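PDB 6OAE: mucin-like protocadherin from Homo sapiens, which probably mediates calcium-dependent adhesion between neighbouring microvilli by pairing with CDHR2, here represented by its first two extracellular cadherin repeats. Local coordinates for residues Pro60-Leu72 / Gln83-Asn96. Numbering follows the deposited sequence.
With CA (calcium ion), chain C; CA (calcium ion), chain D; CA (calcium ion), chain E.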
ATOM      1  N   PRO A  60       5.273  10.697   9.458  1.00 22.92           N
ATOM      2  CA  PRO A  60       4.054   9.899   9.370  1.00 23.49           C
ATOM      3  C   PRO A  60       4.190   8.670   8.467  1.00 22.93           C
ATOM      4  O   PRO A  60       5.045   8.666   7.565  1.00 21.02           O
ATOM      5  CB  PRO A  60       3.021  10.834   8.722  1.00 23.53           C
ATOM      6  CG  PRO A  60       3.605  12.204   8.868  1.00 24.09           C
ATOM      7  CD  PRO A  60       5.098  12.022   8.872  1.00 23.97           C
ATOM      8  N   ASP A  61       3.354   7.675   8.736  1.00 22.73           N
ATOM      9  CA  ASP A  61       3.272   6.415   7.959  1.00 23.76           C
ATOM     10  C   ASP A  61       1.794   6.135   7.718  1.00 24.72           C
ATOM     11  O   ASP A  61       1.101   5.752   8.666  1.00 24.04           O
ATOM     12  CB  ASP A  61       3.964   5.264   8.681  1.00 24.52           C
ATOM     13  CG  ASP A  61       3.769   3.898   8.030  1.00 24.02           C
ATOM     14  OD1 ASP A  61       3.265   3.855   6.911  1.00 25.21           O
ATOM     15  OD2 ASP A  61       4.117   2.911   8.667  1.00 24.78           O
ATOM     16  N   TYR A  62       1.350   6.316   6.482  1.00 24.42           N
ATOM     17  CA  TYR A  62      -0.056   6.122   6.056  1.00 25.16           C
ATOM     18  C   TYR A  62      -0.581   4.722   6.443  1.00 25.62           C
ATOM     19  O   TYR A  62      -1.795   4.614   6.764  1.00 26.19           O
ATOM     20  CB  TYR A  62      -0.191   6.359   4.558  1.00 25.59           C
ATOM     21  CG  TYR A  62      -1.608   6.281   4.074  1.00 26.09           C
ATOM     22  CD1 TYR A  62      -2.417   7.404   4.075  1.00 26.37           C
ATOM     23  CD2 TYR A  62      -2.150   5.083   3.637  1.00 27.08           C
ATOM     24  CE1 TYR A  62      -3.736   7.350   3.638  1.00 27.57           C
ATOM     25  CE2 TYR A  62      -3.462   5.012   3.200  1.00 27.18           C
ATOM     26  CZ  TYR A  62      -4.257   6.146   3.203  1.00 29.03           C
ATOM     27  OH  TYR A  62      -5.552   6.070   2.770  1.00 30.85           O
ATOM     28  N   GLU A  63       0.273   3.700   6.430  1.00 26.47           N
ATOM     29  CA  GLU A  63      -0.099   2.298   6.770  1.00 26.81           C
ATOM     30  C   GLU A  63      -0.283   2.128   8.299  1.00 29.15           C
ATOM     31  O   GLU A  63      -0.953   1.176   8.700  1.00 27.69           O
ATOM     32  CB  GLU A  63       0.937   1.321   6.204  1.00 26.23           C
ATOM     33  CG  GLU A  63       0.802   1.080   4.703  1.00 25.82           C
ATOM     34  CD  GLU A  63       1.198   2.224   3.771  1.00 25.10           C
ATOM     35  OE1 GLU A  63       2.336   2.725   3.890  1.00 25.90           O
ATOM     36  OE2 GLU A  63       0.386   2.615   2.913  1.00 24.62           O
ATOM     37  N   GLU A  64       0.291   3.005   9.127  1.00 30.42           N
ATOM     38  CA  GLU A  64       0.154   2.953  10.609  1.00 30.91           C
ATOM     39  C   GLU A  64      -1.023   3.851  11.030  1.00 31.31           C
ATOM     40  O   GLU A  64      -1.875   3.373  11.806  1.00 29.30           O
ATOM     41  CB  GLU A  64       1.501   3.322  11.236  1.00 33.36           C
ATOM     42  CG  GLU A  64       1.517   3.336  12.761  1.00 36.03           C
ATOM     43  CD  GLU A  64       1.365   4.700  13.414  1.00 39.48           C
ATOM     44  OE1 GLU A  64       1.841   5.714  12.830  1.00 42.35           O
ATOM     45  OE2 GLU A  64       0.775   4.757  14.518  1.00 44.94           O
ATOM     46  N   LYS A  65      -1.091   5.098  10.544  1.00 29.81           N
ATOM     47  CA  LYS A  65      -2.160   6.055  10.934  1.00 30.80           C
ATOM     48  C   LYS A  65      -2.228   7.176   9.899  1.00 30.62           C
ATOM     49  O   LYS A  65      -1.181   7.801   9.659  1.00 29.66           O
ATOM     50  CB  LYS A  65      -1.860   6.578  12.342  1.00 32.06           C
ATOM     51  CG  LYS A  65      -3.021   7.232  13.070  1.00 35.30           C
ATOM     52  CD  LYS A  65      -2.623   7.818  14.407  1.00 37.17           C
ATOM     53  CE  LYS A  65      -2.210   6.784  15.437  1.00 39.48           C
ATOM     54  NZ  LYS A  65      -3.372   6.001  15.923  1.00 41.53           N
ATOM     55  N   SER A  66      -3.407   7.413   9.312  1.00 29.30           N
ATOM     56  CA  SER A  66      -3.622   8.343   8.169  1.00 29.65           C
ATOM     57  C   SER A  66      -4.111   9.722   8.636  1.00 28.44           C
ATOM     58  O   SER A  66      -4.167  10.643   7.805  1.00 28.08           O
ATOM     59  CB  SER A  66      -4.585   7.738   7.188  1.00 29.16           C
ATOM     60  OG  SER A  66      -5.880   7.648   7.752  1.00 31.40           O
ATOM     61  N   LEU A  67      -4.483   9.866   9.908  1.00 28.93           N
ATOM     62  CA  LEU A  67      -5.016  11.141  10.444  1.00 28.99           C
ATOM     63  C   LEU A  67      -4.429  11.377  11.827  1.00 27.44           C
ATOM     64  O   LEU A  67      -4.550  10.489  12.699  1.00 25.76           O
ATOM     65  CB  LEU A  67      -6.542  11.065  10.478  1.00 30.92           C
ATOM     66  CG  LEU A  67      -7.252  12.340  10.906  1.00 32.14           C
ATOM     67  CD1 LEU A  67      -7.294  13.350   9.755  1.00 32.28           C
ATOM     68  CD2 LEU A  67      -8.658  12.009  11.408  1.00 34.69           C
ATOM     69  N   LEU A  68      -3.782  12.524  12.006  1.00 24.68           N
ATOM     70  CA  LEU A  68      -3.155  12.925  13.285  1.00 24.24           C
ATOM     71  C   LEU A  68      -3.927  14.150  13.756  1.00 25.56           C
ATOM     72  O   LEU A  68      -4.179  15.026  12.915  1.00 24.22           O
ATOM     73  CB  LEU A  68      -1.666  13.211  13.073  1.00 24.09           C
ATOM     74  CG  LEU A  68      -0.898  12.173  12.246  1.00 24.34           C
ATOM     75  CD1 LEU A  68       0.551  12.608  12.037  1.00 24.79           C
ATOM     76  CD2 LEU A  68      -0.952  10.814  12.902  1.00 24.31           C
ATOM     77  N   GLU A  69      -4.293  14.184  15.031  1.00 25.61           N
ATOM     78  CA  GLU A  69      -5.102  15.255  15.641  1.00 27.97           C
ATOM     79  C   GLU A  69      -4.316  15.883  16.787  1.00 26.06           C
ATOM     80  O   GLU A  69      -3.753  15.154  17.594  1.00 25.51           O
ATOM     81  CB  GLU A  69      -6.439  14.651  16.095  1.00 31.48           C
ATOM     82  CG  GLU A  69      -7.269  15.565  16.973  1.00 35.82           C
ATOM     83  CD  GLU A  69      -8.727  15.150  17.097  1.00 38.18           C
ATOM     84  OE1 GLU A  69      -9.593  16.051  17.160  1.00 43.42           O
ATOM     85  OE2 GLU A  69      -8.993  13.928  17.123  1.00 41.91           O
ATOM     86  N   ALA A  70      -4.299  17.205  16.845  1.00 24.62           N
ATOM     87  CA  ALA A  70      -3.740  17.984  17.959  1.00 24.01           C
ATOM     88  C   ALA A  70      -4.901  18.724  18.605  1.00 24.97           C
ATOM     89  O   ALA A  70      -5.641  19.415  17.863  1.00 23.85           O
ATOM     90  CB  ALA A  70      -2.687  18.940  17.482  1.00 23.49           C
ATOM     91  N   GLN A  71      -5.053  18.563  19.920  1.00 26.61           N
ATOM     92  CA  GLN A  71      -6.036  19.334  20.732  1.00 27.61           C
ATOM     93  C   GLN A  71      -5.244  20.444  21.396  1.00 27.28           C
ATOM     94  O   GLN A  71      -4.364  20.119  22.204  1.00 30.39           O
ATOM     95  CB  GLN A  71      -6.739  18.414  21.728  1.00 29.26           C
ATOM     96  CG  GLN A  71      -7.715  19.152  22.639  1.00 30.90           C
ATOM     97  CD  GLN A  71      -8.291  18.253  23.703  1.00 32.68           C
ATOM     98  OE1 GLN A  71      -7.610  17.388  24.252  1.00 32.13           O
ATOM     99  NE2 GLN A  71      -9.562  18.461  24.005  1.00 36.15           N
ATOM    100  N   LEU A  72      -5.508  21.691  21.040  1.00 27.10           N
ATOM    101  CA  LEU A  72      -4.824  22.867  21.613  1.00 28.66           C
ATOM    102  C   LEU A  72      -5.729  23.384  22.717  1.00 31.57           C
ATOM    103  O   LEU A  72      -6.857  23.778  22.384  1.00 31.06           O
ATOM    104  CB  LEU A  72      -4.586  23.950  20.560  1.00 28.64           C
ATOM    105  CG  LEU A  72      -3.994  23.493  19.227  1.00 29.77           C
ATOM    106  CD1 LEU A  72      -3.443  24.678  18.468  1.00 28.82           C
ATOM    107  CD2 LEU A  72      -2.929  22.435  19.417  1.00 29.90           C
ATOM    108  N   GLN A  83     -10.598  25.861  23.210  1.00 36.48           N
ATOM    109  CA  GLN A  83      -9.789  24.774  22.618  1.00 35.61           C
ATOM    110  C   GLN A  83      -9.955  24.799  21.101  1.00 34.24           C
ATOM    111  O   GLN A  83     -11.050  25.163  20.605  1.00 30.05           O
ATOM    112  CB  GLN A  83     -10.143  23.424  23.221  1.00 36.37           C
ATOM    113  CG  GLN A  83     -11.463  22.849  22.751  1.00 37.43           C
ATOM    114  CD  GLN A  83     -11.641  21.481  23.337  1.00 39.07           C
ATOM    115  OE1 GLN A  83     -11.320  20.475  22.713  1.00 39.76           O
ATOM    116  NE2 GLN A  83     -12.137  21.439  24.562  1.00 41.10           N
ATOM    117  N   LEU A  84      -8.877  24.439  20.415  1.00 32.55           N
ATOM    118  CA  LEU A  84      -8.756  24.407  18.940  1.00 32.00           C
ATOM    119  C   LEU A  84      -8.406  22.970  18.548  1.00 30.44           C
ATOM    120  O   LEU A  84      -7.816  22.277  19.366  1.00 27.27           O
ATOM    121  CB  LEU A  84      -7.650  25.383  18.533  1.00 33.52           C
ATOM    122  CG  LEU A  84      -8.004  26.857  18.335  1.00 36.06           C
ATOM    123  CD1 LEU A  84      -9.080  27.359  19.259  1.00 38.39           C
ATOM    124  CD2 LEU A  84      -6.761  27.720  18.466  1.00 36.90           C
ATOM    125  N   ARG A  85      -8.784  22.533  17.350  1.00 29.76           N
ATOM    126  CA  ARG A  85      -8.303  21.257  16.770  1.00 29.21           C
ATOM    127  C   ARG A  85      -7.457  21.577  15.544  1.00 25.78           C
ATOM    128  O   ARG A  85      -7.797  22.518  14.780  1.00 23.02           O
ATOM    129  CB  ARG A  85      -9.447  20.310  16.384  1.00 33.07           C
ATOM    130  CG  ARG A  85     -10.399  19.989  17.526  1.00 36.61           C
ATOM    131  CD  ARG A  85      -9.702  19.523  18.801  1.00 40.69           C
ATOM    132  NE  ARG A  85     -10.689  19.450  19.867  1.00 43.96           N
ATOM    133  CZ  ARG A  85     -11.523  18.433  20.036  1.00 46.73           C
ATOM    134  NH1 ARG A  85     -11.474  17.390  19.220  1.00 48.86           N
ATOM    135  NH2 ARG A  85     -12.401  18.450  21.026  1.00 48.40           N
ATOM    136  N   VAL A  86      -6.392  20.814  15.372  1.00 23.84           N
ATOM    137  CA  VAL A  86      -5.587  20.798  14.124  1.00 23.42           C
ATOM    138  C   VAL A  86      -5.533  19.364  13.635  1.00 23.15           C
ATOM    139  O   VAL A  86      -5.229  18.461  14.465  1.00 22.78           O
ATOM    140  CB  VAL A  86      -4.176  21.352  14.319  1.00 23.88           C
ATOM    141  CG1 VAL A  86      -3.339  21.123  13.054  1.00 24.66           C
ATOM    142  CG2 VAL A  86      -4.207  22.814  14.720  1.00 24.77           C
ATOM    143  N   PHE A  87      -5.808  19.163  12.348  1.00 22.88           N
ATOM    144  CA  PHE A  87      -5.742  17.846  11.683  1.00 23.66           C
ATOM    145  C   PHE A  87      -4.587  17.812  10.690  1.00 22.84           C
ATOM    146  O   PHE A  87      -4.461  18.732   9.871  1.00 21.79           O
ATOM    147  CB  PHE A  87      -7.062  17.559  10.984  1.00 26.41           C
ATOM    148  CG  PHE A  87      -8.175  17.167  11.926  1.00 28.31           C
ATOM    149  CD1 PHE A  87      -8.028  17.216  13.305  1.00 31.11           C
ATOM    150  CD2 PHE A  87      -9.394  16.759  11.431  1.00 31.35           C
ATOM    151  CE1 PHE A  87      -9.064  16.835  14.141  1.00 32.61           C
ATOM    152  CE2 PHE A  87     -10.423  16.376  12.274  1.00 31.12           C
ATOM    153  CZ  PHE A  87     -10.252  16.412  13.623  1.00 31.55           C
ATOM    154  N   VAL A  88      -3.786  16.761  10.774  1.00 21.84           N
ATOM    155  CA  VAL A  88      -2.811  16.417   9.712  1.00 21.55           C
ATOM    156  C   VAL A  88      -3.375  15.202   8.984  1.00 21.22           C
ATOM    157  O   VAL A  88      -3.439  14.114   9.578  1.00 21.93           O
ATOM    158  CB  VAL A  88      -1.395  16.165  10.233  1.00 21.40           C
ATOM    159  CG1 VAL A  88      -0.476  15.779   9.084  1.00 22.07           C
ATOM    160  CG2 VAL A  88      -0.841  17.368  10.977  1.00 21.96           C
ATOM    161  N   SER A  89      -3.785  15.408   7.751  1.00 21.31           N
ATOM    162  CA  SER A  89      -4.212  14.349   6.832  1.00 22.44           C
ATOM    163  C   SER A  89      -2.947  13.801   6.164  1.00 21.74           C
ATOM    164  O   SER A  89      -2.294  14.554   5.433  1.00 21.85           O
ATOM    165  CB  SER A  89      -5.197  14.876   5.859  1.00 23.82           C
ATOM    166  OG  SER A  89      -5.519  13.869   4.927  1.00 27.43           O
ATOM    167  N   VAL A  90      -2.615  12.535   6.412  1.00 22.24           N
ATOM    168  CA  VAL A  90      -1.408  11.882   5.845  1.00 22.47           C
ATOM    169  C   VAL A  90      -1.773  11.305   4.475  1.00 24.51           C
ATOM    170  O   VAL A  90      -2.776  10.580   4.387  1.00 26.13           O
ATOM    171  CB  VAL A  90      -0.859  10.798   6.781  1.00 22.13           C
ATOM    172  CG1 VAL A  90       0.390  10.162   6.191  1.00 21.97           C
ATOM    173  CG2 VAL A  90      -0.590  11.347   8.173  1.00 22.34           C
ATOM    174  N   LEU A  91      -0.967  11.593   3.458  1.00 25.44           N
ATOM    175  CA  LEU A  91      -1.218  11.167   2.064  1.00 26.48           C
ATOM    176  C   LEU A  91      -0.407   9.905   1.793  1.00 26.19           C
ATOM    177  O   LEU A  91       0.802   9.858   2.136  1.00 22.84           O
ATOM    178  CB  LEU A  91      -0.829  12.265   1.075  1.00 28.09           C
ATOM    179  CG  LEU A  91      -1.522  13.611   1.259  1.00 30.88           C
ATOM    180  CD1 LEU A  91      -1.085  14.580   0.170  1.00 31.06           C
ATOM    181  CD2 LEU A  91      -3.039  13.464   1.290  1.00 31.57           C
ATOM    182  N   ASP A  92      -1.056   8.928   1.182  1.00 25.89           N
ATOM    183  CA  ASP A  92      -0.416   7.639   0.840  1.00 26.74           C
ATOM    184  C   ASP A  92       0.617   7.866  -0.265  1.00 26.67           C
ATOM    185  O   ASP A  92       0.358   8.658  -1.228  1.00 25.21           O
ATOM    186  CB  ASP A  92      -1.448   6.583   0.439  1.00 28.30           C
ATOM    187  CG  ASP A  92      -0.794   5.251   0.119  1.00 29.31           C
ATOM    188  OD1 ASP A  92       0.177   4.859   0.860  1.00 27.82           O
ATOM    189  OD2 ASP A  92      -1.215   4.630  -0.892  1.00 31.74           O
ATOM    190  N   VAL A  93       1.750   7.203  -0.115  1.00 25.42           N
ATOM    191  CA  VAL A  93       2.856   7.110  -1.101  1.00 26.56           C
ATOM    192  C   VAL A  93       2.982   5.623  -1.462  1.00 25.95           C
ATOM    193  O   VAL A  93       2.695   4.757  -0.587  1.00 24.90           O
ATOM    194  CB  VAL A  93       4.148   7.699  -0.500  1.00 28.05           C
ATOM    195  CG1 VAL A  93       5.403   7.313  -1.285  1.00 29.95           C
ATOM    196  CG2 VAL A  93       4.045   9.221  -0.357  1.00 29.13           C
ATOM    197  N   ASN A  94       3.373   5.324  -2.694  1.00 25.94           N
ATOM    198  CA  ASN A  94       3.686   3.935  -3.115  1.00 26.01           C
ATOM    199  C   ASN A  94       5.051   3.592  -2.512  1.00 25.21           C
ATOM    200  O   ASN A  94       6.075   3.749  -3.211  1.00 23.73           O
ATOM    201  CB  ASN A  94       3.606   3.788  -4.647  1.00 26.95           C
ATOM    202  CG  ASN A  94       3.906   2.375  -5.095  1.00 27.04           C
ATOM    203  OD1 ASN A  94       3.979   1.481  -4.260  1.00 25.03           O
ATOM    204  ND2 ASN A  94       4.089   2.171  -6.395  1.00 27.91           N
ATOM    205  N   ASP A  95       5.081   3.169  -1.244  1.00 24.55           N
ATOM    206  CA  ASP A  95       6.336   2.952  -0.478  1.00 25.55           C
ATOM    207  C   ASP A  95       6.517   1.469  -0.096  1.00 25.71           C
ATOM    208  O   ASP A  95       7.501   1.167   0.623  1.00 26.48           O
ATOM    209  CB  ASP A  95       6.406   3.882   0.747  1.00 24.54           C
ATOM    210  CG  ASP A  95       5.333   3.705   1.805  1.00 24.05           C
ATOM    211  OD1 ASP A  95       4.242   3.205   1.475  1.00 24.76           O
ATOM    212  OD2 ASP A  95       5.588   4.097   2.996  1.00 23.31           O
ATOM    213  N   ASN A  96       5.633   0.580  -0.563  1.00 25.52           N
ATOM    214  CA  ASN A  96       5.666  -0.877  -0.290  1.00 24.45           C
ATOM    215  C   ASN A  96       5.702  -1.628  -1.621  1.00 25.31           C
ATOM    216  O   ASN A  96       5.041  -1.187  -2.588  1.00 23.87           O
ATOM    217  CB  ASN A  96       4.483  -1.309   0.581  1.00 24.04           C
ATOM    218  CG  ASN A  96       4.597  -0.762   1.991  1.00 24.71           C
ATOM    219  OD1 ASN A  96       5.269  -1.345   2.834  1.00 26.52           O
ATOM    220  ND2 ASN A  96       3.950   0.352   2.255  1.00 23.57           N
TER
HETATM  221 CA    CA C 302       2.006   3.709   1.411  1.00 21.83          CA
HETATM  222 CA    CA D 303       4.266   3.717   4.736  1.00 23.27          CA
HETATM  223 CA    CA E 304       3.059  -0.577  -3.548  1.00 23.42          CA
HETATM  224  O   HOH W   1      -5.191  10.808   4.695  1.00 35.85           O
HETATM  225  O   HOH W   2       6.146   4.504   6.019  1.00 21.40           O
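Val90 is the bump at the centre: its two methyls fill the hollow formed by Pro60, Tyr62 CB and Leu68, with CG2 3.7 Å from Pro60 CB. Asp92 CB sits over the middle of the Tyr62 ring, 3.5 Å from its centroid, a CH-pi contact, with Tyr62 CG anti to the backbone N (chi1 -176°), which carries the ring across to Asp92. Strands 67-72 and 83-91 run antiparallel as a hairpin; Leu68, Ala70, Leu72, Val86 and Val88 share its buried face, where Phe47 packs on Leu68, Ala70 and Val88. On the opposite face Glu69 lies alongside Phe87, and its OE1, at the ring edge, also meets Arg85 NH1 at 3.1 Å in a salt bridge. Gln83 OE1 takes three donors, Gln71 NE2 (3.0 Å) and, side-on, Arg85 NE and NH2. A leucine in place of Arg85 would probably leave Glu69 without its charge partner and strip Gln83 OE1 of two of its three donors. Glu63 chelates one calcium through both carboxylate oxygens, while OE1 also reaches a second, 2.3 Å away. Asp92 OD1 and Asp131 join the chelated ion, Asp61 OD1 the second; Asp95 and Glu17 serve both. Carboxylates this close probably depend on calcium to offset their repulsion, consistent with calcium stiffening the cadherin linker.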